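Putative peptidoglycan-binding/hydrolysing protein (Peptoclostridium difficile, PDB 5TV7) probably binds bacterial cell-wall peptidoglycan through its two putative peptidoglycan-binding domains, and holds glutamine hydroxamate in a pocket in this crystal structure. Local coordinates at residues 100-112 / 157-169. Sequence-based numbering, arbitrary orientation.
Sequences YLTISTTKVIRKG and ADGIIGPATWDKL. With HGA (glutamine hydroxamate), chain C.
Ile109 and Ile161 face each other as an antiparallel hydrogen-bonded pair, a single bridge in which Ile109 N gives to Ile161 O and Ile161 N to Ile109 O, both at 2.9 Å. The bridge joins the chain leaving edge strand 100-104 to a helical putative peptidoglycan-binding domain of the PGBD clan, at the 158-162 loop that leads into helix 163-173. Gly162 sits at the N-cap position of that helix, and one turn in, Trp166 aims its indole back at the Ser104 to Lys107 type I turn. Its NE1 reaches Lys107 O at 2.7 Å, with the acceptor almost in the ring plane, a bond that, with the carbons on both faces, would hold the ring's rotation. Ile103 CD1 sits over one face of the indole in a CH-pi contact, 3.9 Å from the centroid of the six-membered ring; Ile161 CG2 covers the opposite face, and Met124 of helix 116-127 also touches the side chain. Ile109 turns CG1 between its backbone N and carbonyl carbon (chi1 53°), which carries CD1 to Trp166 CZ2 at 3.7 Å. Nearer the surface, Ile160 CG2 lies 3.3 Å from Val108 CG1, tighter than usual van der Waals contact.

The same loop and helix start bind glutamine hydroxamate. The ligand's amino N donates to Asp158 OD2 and Ile160 O, and its carboxylate meets the helix N-terminus, where Ala164 N holds OXT and Thr165 N binds O. Gln150 backs the site from helix 140-152, bonding Thr165 OG1, which itself donates to the ligand's O at 2.7 Å.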
ATOM      1  N   TYR A 100      12.309   7.556  -4.055  1.00 43.46           N
ATOM      2  CA  TYR A 100      11.097   8.153  -4.600  1.00 41.85           C
ATOM      3  C   TYR A 100      10.451   7.221  -5.593  1.00 40.65           C
ATOM      4  O   TYR A 100      11.029   6.914  -6.635  1.00 44.43           O
ATOM      5  CB  TYR A 100      11.399   9.503  -5.264  1.00 44.21           C
ATOM      6  CG  TYR A 100      11.869  10.536  -4.287  1.00 44.43           C
ATOM      7  CD1 TYR A 100      10.959  11.331  -3.613  1.00 45.35           C
ATOM      8  CD2 TYR A 100      13.217  10.699  -4.005  1.00 46.76           C
ATOM      9  CE1 TYR A 100      11.372  12.283  -2.694  1.00 47.45           C
ATOM     10  CE2 TYR A 100      13.641  11.644  -3.079  1.00 50.29           C
ATOM     11  CZ  TYR A 100      12.702  12.431  -2.425  1.00 49.68           C
ATOM     12  OH  TYR A 100      13.081  13.375  -1.505  1.00 55.52           O
ATOM     13  N   LEU A 101       9.253   6.768  -5.242  0.50 38.73           N
ATOM     14  CA  LEU A 101       8.458   5.883  -6.059  0.50 37.53           C
ATOM     15  C   LEU A 101       7.361   6.720  -6.670  0.50 35.68           C
ATOM     16  O   LEU A 101       6.473   7.165  -5.959  0.50 33.78           O
ATOM     17  CB  LEU A 101       7.835   4.820  -5.164  0.50 38.12           C
ATOM     18  CG  LEU A 101       6.820   3.895  -5.818  0.50 38.45           C
ATOM     19  CD1 LEU A 101       7.528   3.043  -6.861  0.50 40.20           C
ATOM     20  CD2 LEU A 101       6.143   3.038  -4.755  0.50 38.13           C
ATOM     21  N   THR A 102       7.419   6.947  -7.980  1.00 35.39           N
ATOM     22  CA  THR A 102       6.409   7.762  -8.666  1.00 34.99           C
ATOM     23  C   THR A 102       5.600   6.919  -9.651  1.00 34.69           C
ATOM     24  O   THR A 102       6.158   6.108 -10.385  1.00 34.40           O
ATOM     25  CB  THR A 102       7.075   8.969  -9.371  1.00 36.97           C
ATOM     26  OG1 THR A 102       7.636   9.836  -8.378  1.00 37.72           O
ATOM     27  CG2 THR A 102       6.072   9.765 -10.183  1.00 37.77           C
ATOM     28  N   ILE A 103       4.281   7.132  -9.650  1.00 34.42           N
ATOM     29  CA  ILE A 103       3.353   6.416 -10.544  1.00 35.00           C
ATOM     30  C   ILE A 103       2.402   7.400 -11.238  1.00 35.35           C
ATOM     31  O   ILE A 103       2.245   8.543 -10.790  1.00 35.58           O
ATOM     32  CB  ILE A 103       2.600   5.267  -9.797  1.00 35.51           C
ATOM     33  CG1 ILE A 103       1.796   5.737  -8.581  1.00 35.75           C
ATOM     34  CG2 ILE A 103       3.584   4.236  -9.285  1.00 35.41           C
ATOM     35  CD1 ILE A 103       0.430   6.307  -8.884  1.00 37.54           C
ATOM     36  N   SER A 104       1.840   6.985 -12.372  1.00 35.42           N
ATOM     37  CA  SER A 104       0.880   7.801 -13.115  1.00 36.08           C
ATOM     38  C   SER A 104      -0.533   7.482 -12.641  1.00 35.00           C
ATOM     39  O   SER A 104      -0.881   6.317 -12.535  1.00 35.52           O
ATOM     40  CB  SER A 104       0.969   7.487 -14.615  1.00 38.67           C
ATOM     41  OG  SER A 104      -0.016   8.197 -15.351  1.00 38.75           O
ATOM     42  N   THR A 105      -1.343   8.507 -12.381  1.00 34.97           N
ATOM     43  CA  THR A 105      -2.727   8.305 -11.961  1.00 34.57           C
ATOM     44  C   THR A 105      -3.616   7.866 -13.137  1.00 37.13           C
ATOM     45  O   THR A 105      -4.816   7.710 -12.965  1.00 37.56           O
ATOM     46  CB  THR A 105      -3.322   9.572 -11.325  1.00 36.17           C
ATOM     47  OG1 THR A 105      -3.208  10.674 -12.228  1.00 38.15           O
ATOM     48  CG2 THR A 105      -2.602   9.926 -10.042  1.00 36.43           C
ATOM     49  N   THR A 106      -3.034   7.719 -14.330  1.00 37.82           N
ATOM     50  CA  THR A 106      -3.774   7.212 -15.488  1.00 41.75           C
ATOM     51  C   THR A 106      -3.700   5.695 -15.552  1.00 42.53           C
ATOM     52  O   THR A 106      -4.422   5.098 -16.334  1.00 44.27           O
ATOM     53  CB  THR A 106      -3.248   7.752 -16.846  1.00 43.43           C
ATOM     54  OG1 THR A 106      -1.870   7.394 -17.009  1.00 44.04           O
ATOM     55  CG2 THR A 106      -3.392   9.261 -16.926  1.00 43.67           C
ATOM     56  N   LYS A 107      -2.822   5.078 -14.753  1.00 40.09           N
ATOM     57  CA  LYS A 107      -2.690   3.614 -14.737  1.00 42.78           C
ATOM     58  C   LYS A 107      -3.858   3.007 -13.990  1.00 39.26           C
ATOM     59  O   LYS A 107      -4.273   3.520 -12.964  1.00 39.21           O
ATOM     60  CB  LYS A 107      -1.397   3.162 -14.058  1.00 46.13           C
ATOM     61  CG  LYS A 107      -0.136   3.626 -14.761  1.00 51.78           C
ATOM     62  CD  LYS A 107       0.133   2.912 -16.071  1.00 55.14           C
ATOM     63  CE  LYS A 107       1.178   3.664 -16.893  1.00 58.88           C
ATOM     64  NZ  LYS A 107       2.400   4.053 -16.125  1.00 58.85           N
ATOM     65  N   VAL A 108      -4.403   1.931 -14.531  1.00 37.27           N
ATOM     66  CA  VAL A 108      -5.494   1.234 -13.891  1.00 36.57           C
ATOM     67  C   VAL A 108      -4.932  -0.052 -13.296  1.00 36.03           C
ATOM     68  O   VAL A 108      -4.261  -0.809 -14.003  1.00 38.33           O
ATOM     69  CB  VAL A 108      -6.625   0.929 -14.897  1.00 37.99           C
ATOM     70  CG1 VAL A 108      -7.721   0.107 -14.241  1.00 38.70           C
ATOM     71  CG2 VAL A 108      -7.210   2.227 -15.438  1.00 39.07           C
ATOM     72  N   ILE A 109      -5.139  -0.273 -11.994  1.00 32.67           N
ATOM     73  CA  ILE A 109      -4.747  -1.553 -11.373  1.00 32.79           C
ATOM     74  C   ILE A 109      -5.966  -2.244 -10.761  1.00 32.33           C
ATOM     75  O   ILE A 109      -6.935  -1.588 -10.361  1.00 31.68           O
ATOM     76  CB  ILE A 109      -3.585  -1.442 -10.360  1.00 32.36           C
ATOM     77  CG1 ILE A 109      -3.871  -0.390  -9.308  1.00 31.59           C
ATOM     78  CG2 ILE A 109      -2.291  -1.121 -11.097  1.00 34.23           C
ATOM     79  CD1 ILE A 109      -2.814  -0.306  -8.226  1.00 31.50           C
ATOM     80  N   ARG A 110      -5.896  -3.568 -10.675  0.50 32.74           N
ATOM     81  CA  ARG A 110      -6.995  -4.366 -10.157  0.50 33.08           C
ATOM     82  C   ARG A 110      -6.488  -5.677  -9.582  0.50 33.68           C
ATOM     83  O   ARG A 110      -5.290  -5.986  -9.662  0.50 33.38           O
ATOM     84  CB  ARG A 110      -7.983  -4.623 -11.286  0.50 34.68           C
ATOM     85  CG  ARG A 110      -7.319  -5.184 -12.527  0.50 36.35           C
ATOM     86  CD  ARG A 110      -8.271  -5.181 -13.703  0.50 38.35           C
ATOM     87  NE  ARG A 110      -9.429  -6.038 -13.487  0.50 39.17           N
ATOM     88  CZ  ARG A 110     -10.445  -6.125 -14.334  0.50 40.21           C
ATOM     89  NH1 ARG A 110     -10.437  -5.406 -15.445  0.50 40.66           N
ATOM     90  NH2 ARG A 110     -11.464  -6.927 -14.070  0.50 40.94           N
ATOM     91  N   LYS A 111      -7.404  -6.447  -9.003  1.00 33.89           N
ATOM     92  CA  LYS A 111      -7.047  -7.725  -8.392  1.00 35.70           C
ATOM     93  C   LYS A 111      -6.302  -8.624  -9.385  1.00 36.64           C
ATOM     94  O   LYS A 111      -6.756  -8.823 -10.512  1.00 36.97           O
ATOM     95  CB  LYS A 111      -8.277  -8.439  -7.821  1.00 37.86           C
ATOM     96  CG  LYS A 111      -7.911  -9.702  -7.056  1.00 40.49           C
ATOM     97  CD  LYS A 111      -9.103 -10.336  -6.386  1.00 42.68           C
ATOM     98  CE  LYS A 111      -8.651 -11.545  -5.587  1.00 45.62           C
ATOM     99  NZ  LYS A 111      -9.826 -12.269  -5.044  1.00 48.36           N
ATOM    100  N   GLY A 112      -5.140  -9.116  -8.962  1.00 36.11           N
ATOM    101  CA  GLY A 112      -4.290  -9.932  -9.806  1.00 37.96           C
ATOM    102  C   GLY A 112      -2.986  -9.245 -10.187  1.00 37.39           C
ATOM    103  O   GLY A 112      -1.983  -9.912 -10.411  1.00 38.34           O
ATOM    104  N   ALA A 157     -17.879   1.632  -6.666  1.00 31.88           N
ATOM    105  CA  ALA A 157     -17.178   0.623  -5.903  1.00 30.51           C
ATOM    106  C   ALA A 157     -16.897  -0.632  -6.711  1.00 30.17           C
ATOM    107  O   ALA A 157     -17.366  -1.713  -6.383  1.00 29.93           O
ATOM    108  CB  ALA A 157     -17.972   0.304  -4.653  1.00 31.53           C
ATOM    109  N   ASP A 158     -16.105  -0.475  -7.761  1.00 30.01           N
ATOM    110  CA  ASP A 158     -15.755  -1.599  -8.638  1.00 31.87           C
ATOM    111  C   ASP A 158     -14.469  -2.335  -8.232  1.00 31.14           C
ATOM    112  O   ASP A 158     -14.091  -3.307  -8.884  1.00 31.41           O
ATOM    113  CB  ASP A 158     -15.655  -1.125 -10.098  1.00 32.92           C
ATOM    114  CG  ASP A 158     -14.635  -0.003 -10.295  1.00 33.08           C
ATOM    115  OD1 ASP A 158     -13.895   0.322  -9.337  1.00 32.48           O
ATOM    116  OD2 ASP A 158     -14.572   0.554 -11.417  1.00 34.45           O
ATOM    117  N   GLY A 159     -13.796  -1.869  -7.174  1.00 29.96           N
ATOM    118  CA  GLY A 159     -12.569  -2.495  -6.706  1.00 29.94           C
ATOM    119  C   GLY A 159     -11.369  -2.257  -7.604  1.00 30.66           C
ATOM    120  O   GLY A 159     -10.327  -2.866  -7.415  1.00 31.64           O
ATOM    121  N   ILE A 160     -11.508  -1.351  -8.560  1.00 31.75           N
ATOM    122  CA  ILE A 160     -10.453  -1.040  -9.503  1.00 31.72           C
ATOM    123  C   ILE A 160      -9.902   0.345  -9.216  1.00 30.54           C
ATOM    124  O   ILE A 160     -10.651   1.302  -9.032  1.00 30.09           O
ATOM    125  CB  ILE A 160     -10.991  -1.120 -10.939  1.00 33.91           C
ATOM    126  CG1 ILE A 160     -11.453  -2.557 -11.218  1.00 35.52           C
ATOM    127  CG2 ILE A 160      -9.926  -0.689 -11.945  1.00 34.18           C
ATOM    128  CD1 ILE A 160     -11.953  -2.780 -12.614  1.00 37.92           C
ATOM    129  N   ILE A 161      -8.586   0.456  -9.150  1.00 30.46           N
ATOM    130  CA  ILE A 161      -8.003   1.760  -8.906  1.00 30.18           C
ATOM    131  C   ILE A 161      -7.656   2.366 -10.255  1.00 29.06           C
ATOM    132  O   ILE A 161      -6.717   1.948 -10.918  1.00 29.28           O
ATOM    133  CB  ILE A 161      -6.768   1.712  -8.006  1.00 31.08           C
ATOM    134  CG1 ILE A 161      -7.078   0.936  -6.709  1.00 31.02           C
ATOM    135  CG2 ILE A 161      -6.312   3.144  -7.712  1.00 30.59           C
ATOM    136  CD1 ILE A 161      -5.878   0.745  -5.798  1.00 31.63           C
ATOM    137  N   GLY A 162      -8.465   3.329 -10.654  1.00 27.94           N
ATOM    138  CA  GLY A 162      -8.276   4.088 -11.871  1.00 29.25           C
ATOM    139  C   GLY A 162      -8.166   5.552 -11.486  1.00 29.19           C
ATOM    140  O   GLY A 162      -8.042   5.878 -10.300  1.00 29.04           O
ATOM    141  N   PRO A 163      -8.218   6.438 -12.472  1.00 31.16           N
ATOM    142  CA  PRO A 163      -8.053   7.883 -12.267  1.00 33.27           C
ATOM    143  C   PRO A 163      -8.815   8.510 -11.103  1.00 32.74           C
ATOM    144  O   PRO A 163      -8.213   9.225 -10.310  1.00 31.79           O
ATOM    145  CB  PRO A 163      -8.538   8.468 -13.599  1.00 35.02           C
ATOM    146  CG  PRO A 163      -8.133   7.438 -14.601  1.00 35.05           C
ATOM    147  CD  PRO A 163      -8.255   6.097 -13.911  1.00 33.30           C
ATOM    148  N   ALA A 164     -10.115   8.250 -10.996  1.00 33.95           N
ATOM    149  CA  ALA A 164     -10.914   8.853  -9.923  1.00 33.75           C
ATOM    150  C   ALA A 164     -10.471   8.372  -8.540  1.00 31.29           C
ATOM    151  O   ALA A 164     -10.410   9.159  -7.601  1.00 29.51           O
ATOM    152  CB  ALA A 164     -12.397   8.570 -10.129  1.00 35.37           C
ATOM    153  N   THR A 165     -10.166   7.083  -8.423  1.00 28.84           N
ATOM    154  CA  THR A 165      -9.759   6.528  -7.136  1.00 28.35           C
ATOM    155  C   THR A 165      -8.346   7.014  -6.753  1.00 27.80           C
ATOM    156  O   THR A 165      -8.101   7.317  -5.583  1.00 25.38           O
ATOM    157  CB  THR A 165      -9.872   4.989  -7.130  1.00 27.84           C
ATOM    158  OG1 THR A 165     -11.240   4.630  -7.360  1.00 29.26           O
ATOM    159  CG2 THR A 165      -9.425   4.401  -5.782  1.00 26.95           C
ATOM    160  N   TRP A 166      -7.442   7.121  -7.739  1.00 28.95           N
ATOM    161  CA  TRP A 166      -6.092   7.642  -7.466  1.00 29.37           C
ATOM    162  C   TRP A 166      -6.183   9.062  -6.981  1.00 30.01           C
ATOM    163  O   TRP A 166      -5.498   9.440  -6.043  1.00 31.14           O
ATOM    164  CB  TRP A 166      -5.215   7.665  -8.700  1.00 30.21           C
ATOM    165  CG  TRP A 166      -4.653   6.371  -9.157  1.00 29.60           C
ATOM    166  CD1 TRP A 166      -4.835   5.797 -10.379  1.00 30.63           C
ATOM    167  CD2 TRP A 166      -3.783   5.506  -8.428  1.00 28.85           C
ATOM    168  NE1 TRP A 166      -4.113   4.633 -10.462  1.00 31.58           N
ATOM    169  CE2 TRP A 166      -3.460   4.430  -9.276  1.00 30.03           C
ATOM    170  CE3 TRP A 166      -3.234   5.539  -7.142  1.00 29.63           C
ATOM    171  CZ2 TRP A 166      -2.630   3.378  -8.875  1.00 30.52           C
ATOM    172  CZ3 TRP A 166      -2.391   4.500  -6.748  1.00 29.52           C
ATOM    173  CH2 TRP A 166      -2.104   3.434  -7.612  1.00 29.27           C
ATOM    174  N   ASP A 167      -7.037   9.847  -7.632  1.00 31.41           N
ATOM    175  CA  ASP A 167      -7.206  11.251  -7.292  1.00 32.87           C
ATOM    176  C   ASP A 167      -7.663  11.423  -5.855  1.00 33.27           C
ATOM    177  O   ASP A 167      -7.128  12.263  -5.115  1.00 33.57           O
ATOM    178  CB  ASP A 167      -8.217  11.888  -8.242  1.00 35.60           C
ATOM    179  CG  ASP A 167      -8.484  13.345  -7.926  1.00 38.31           C
ATOM    180  OD1 ASP A 167      -7.591  14.197  -8.128  1.00 40.10           O
ATOM    181  OD2 ASP A 167      -9.618  13.645  -7.494  1.00 40.72           O
ATOM    182  N   LYS A 168      -8.627  10.601  -5.446  1.00 33.09           N
ATOM    183  CA  LYS A 168      -9.175  10.698  -4.100  1.00 33.43           C
ATOM    184  C   LYS A 168      -8.123  10.253  -3.080  1.00 32.08           C
ATOM    185  O   LYS A 168      -7.925  10.905  -2.069  1.00 33.38           O
ATOM    186  CB  LYS A 168     -10.480   9.890  -3.972  1.00 34.76           C
ATOM    187  CG  LYS A 168     -11.305  10.235  -2.744  1.00 38.71           C
ATOM    188  CD  LYS A 168     -11.910  11.633  -2.860  1.00 42.48           C
ATOM    189  CE  LYS A 168     -12.493  12.086  -1.538  1.00 46.92           C
ATOM    190  NZ  LYS A 168     -12.791  13.551  -1.510  1.00 50.27           N
ATOM    191  N   LEU A 169      -7.425   9.159  -3.364  1.00 30.80           N
ATOM    192  CA  LEU A 169      -6.358   8.693  -2.481  1.00 30.46           C
ATOM    193  C   LEU A 169      -5.294   9.758  -2.306  1.00 30.82           C
ATOM    194  O   LEU A 169      -4.839  10.021  -1.189  1.00 30.22           O
ATOM    195  CB  LEU A 169      -5.702   7.424  -3.053  1.00 30.29           C
ATOM    196  CG  LEU A 169      -6.510   6.141  -2.889  1.00 30.00           C
ATOM    197  CD1 LEU A 169      -5.902   5.028  -3.728  1.00 29.77           C
ATOM    198  CD2 LEU A 169      -6.578   5.755  -1.421  1.00 29.74           C
TER
HETATM  199  N   HGA C 301     -12.621   2.687 -10.609  1.00 47.00           N
HETATM  200  CA  HGA C 301     -12.022   3.398 -11.726  1.00 50.58           C
HETATM  201  CB  HGA C 301     -13.063   3.523 -12.845  1.00 53.46           C
HETATM  202  CG  HGA C 301     -12.449   3.542 -14.252  1.00 56.33           C
HETATM  203  CD  HGA C 301     -11.918   2.186 -14.677  1.00 57.77           C
HETATM  204  OE1 HGA C 301     -10.738   2.065 -14.955  1.00 54.14           O
HETATM  205  NE2 HGA C 301     -12.778   1.165 -14.725  1.00 63.67           N
HETATM  206  OZ2 HGA C 301     -12.355  -0.119 -15.069  1.00 63.71           O
HETATM  207  C   HGA C 301     -11.522   4.750 -11.259  1.00 47.69           C
HETATM  208  O   HGA C 301     -11.186   4.869 -10.062  1.00 41.55           O
HETATM  209  OXT HGA C 301     -11.429   5.704 -12.070  1.00 47.61           O
HETATM  210  O   HOH W   1      -9.927  -5.292  -8.528  1.00 32.78           O